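Local coordinates for type IV pilin structural subunit (Pseudomonas aeruginosa, PDB 3JYZ), which serves as the structural subunit that probably polymerises into the type IV pili of this bacterium, at residues 17-20 with 21-24. Sequence-based numbering, arbitrary orientation.
Sequences LAEP and AKLM
E19 and K22, three residues apart on one helix, join in a salt bridge, with E19 OE2 3.6 Å from K22 NZ. A water spans the same two atoms, donating to E19 OE2 at 2.5 Å and weakly accepting from K22 NZ. The glutamate folds at chi2 (-58°), which swings its carboxylate toward the next turn; the lysine runs straight out past the carboxylate at a slant, and K22 CD lies 3.8 Å from E19 OE1. A glutamate suits this exposed face, while the lysine, only partly exposed, has a long aliphatic chain that can touch L90 and still carry its charge to E19 and to the ring of W117, a cation-pi contact.

The backbone bonds of the helix join the same residues. K22 N and L23 N donate to A18 O and E19 O respectively, and M24 N donates to P20 O at 2.9 Å. A18 O takes a further, weak bond from A21 N. P20 has no N-H to give, and the helix kinks where the bond to the preceding turn is missing; its carbonyl still accepts, the helix continues past it, and its exposed side chain touches W43.

Small methyls suit the buried side: A18 meets L90 and I72 of the sheet, while A21 touches I70 of the sheet and W43 of helix 33-49. The whole is an i to i+3 salt bridge on a proline-kinked alpha-helix, here the long N-terminal helix 4-28 that packs on the antiparallel sheet, as in the type IV pilin fold.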
ATOM      1  N   LEU A  17       9.410   3.617   0.066  1.00 16.98           N
ATOM      2  CA  LEU A  17       8.939   4.735  -0.747  1.00 17.35           C
ATOM      3  C   LEU A  17       7.479   5.125  -0.447  1.00 17.45           C
ATOM      4  O   LEU A  17       7.070   6.270  -0.661  1.00 19.33           O
ATOM      5  CB  LEU A  17       9.111   4.368  -2.229  1.00 18.32           C
ATOM      6  CG  LEU A  17       9.445   5.399  -3.311  1.00 18.57           C
ATOM      7  CD1 LEU A  17      10.733   6.158  -3.023  1.00 18.38           C
ATOM      8  CD2 LEU A  17       9.524   4.723  -4.675  1.00 17.40           C
ATOM      9  N   ALA A  18       6.692   4.177   0.056  1.00 14.66           N
ATOM     10  CA  ALA A  18       5.304   4.445   0.423  1.00 13.89           C
ATOM     11  C   ALA A  18       5.123   5.030   1.831  1.00 13.27           C
ATOM     12  O   ALA A  18       4.037   5.492   2.186  1.00 12.60           O
ATOM     13  CB  ALA A  18       4.459   3.175   0.271  1.00 13.86           C
ATOM     14  N   GLU A  19       6.174   5.007   2.642  1.00 13.58           N
ATOM     15  CA  GLU A  19       6.045   5.483   4.020  1.00 14.93           C
ATOM     16  C   GLU A  19       5.523   6.923   4.137  1.00 13.79           C
ATOM     17  O   GLU A  19       4.704   7.214   5.004  1.00 14.27           O
ATOM     18  CB  GLU A  19       7.359   5.307   4.786  1.00 17.14           C
ATOM     19  CG  GLU A  19       7.650   3.867   5.173  1.00 22.13           C
ATOM     20  CD  GLU A  19       6.554   3.251   6.040  1.00 27.25           C
ATOM     21  OE1 GLU A  19       5.946   3.980   6.858  1.00 29.55           O
ATOM     22  OE2 GLU A  19       6.304   2.033   5.916  1.00 29.42           O
ATOM     23  N   PRO A  20       5.993   7.840   3.276  1.00 13.13           N
ATOM     24  CA  PRO A  20       5.455   9.202   3.392  1.00 12.99           C
ATOM     25  C   PRO A  20       3.957   9.301   3.059  1.00 12.78           C
ATOM     26  O   PRO A  20       3.278  10.221   3.525  1.00 13.74           O
ATOM     27  CB  PRO A  20       6.295  10.000   2.386  1.00 13.33           C
ATOM     28  CG  PRO A  20       7.562   9.230   2.266  1.00 13.74           C
ATOM     29  CD  PRO A  20       7.155   7.787   2.371  1.00 13.67           C
ATOM     30  N   ALA A  21       3.442   8.371   2.265  1.00 11.10           N
ATOM     31  CA  ALA A  21       2.008   8.343   1.985  1.00 10.43           C
ATOM     32  C   ALA A  21       1.231   7.914   3.224  1.00 11.07           C
ATOM     33  O   ALA A  21       0.184   8.487   3.538  1.00 11.65           O
ATOM     34  CB  ALA A  21       1.704   7.415   0.800  1.00 10.39           C
ATOM     35  N   LYS A  22       1.735   6.905   3.927  1.00 10.45           N
ATOM     36  CA  LYS A  22       1.123   6.487   5.188  1.00 11.79           C
ATOM     37  C   LYS A  22       1.112   7.644   6.175  1.00 12.17           C
ATOM     38  O   LYS A  22       0.112   7.881   6.864  1.00 12.68           O
ATOM     39  CB  LYS A  22       1.889   5.313   5.794  1.00 12.57           C
ATOM     40  CG  LYS A  22       1.788   4.021   4.991  1.00 13.44           C
ATOM     41  CD  LYS A  22       2.482   2.906   5.754  1.00 14.34           C
ATOM     42  CE  LYS A  22       2.374   1.571   5.047  1.00 16.96           C
ATOM     43  NZ  LYS A  22       3.089   0.528   5.843  1.00 19.19           N
ATOM     44  N   LEU A  23       2.224   8.365   6.243  1.00 13.11           N
ATOM     45  CA  LEU A  23       2.342   9.494   7.155  1.00 13.80           C
ATOM     46  C   LEU A  23       1.343  10.583   6.792  1.00 14.26           C
ATOM     47  O   LEU A  23       0.666  11.117   7.671  1.00 15.76           O
ATOM     48  CB  LEU A  23       3.763  10.061   7.135  1.00 15.53           C
ATOM     49  CG  LEU A  23       4.047  11.177   8.145  1.00 17.34           C
ATOM     50  CD1 LEU A  23       3.759  10.713   9.573  1.00 18.24           C
ATOM     51  CD2 LEU A  23       5.484  11.662   8.003  1.00 17.70           C
HETATM   52  N   MSE A  24       1.251  10.914   5.502  1.00 13.94           N
HETATM   53  CA  MSE A  24       0.307  11.937   5.046  1.00 14.94           C
HETATM   54  C   MSE A  24      -1.133  11.567   5.386  1.00 14.57           C
HETATM   55  O   MSE A  24      -1.920  12.412   5.797  1.00 14.70           O
HETATM   56  CB  MSE A  24       0.435  12.195   3.539  1.00 16.20           C
HETATM   57  CG  MSE A  24      -0.655  13.126   2.983  1.00 17.25           C
HETATM   58 SE   MSE A  24      -0.472  13.481   1.055  1.00 20.16          SE
HETATM   59  CE  MSE A  24       1.312  14.322   1.092  1.00 19.66           C
TER
HETATM   60  O   HOH W   1       5.516   1.026   3.720  1.00 27.64           O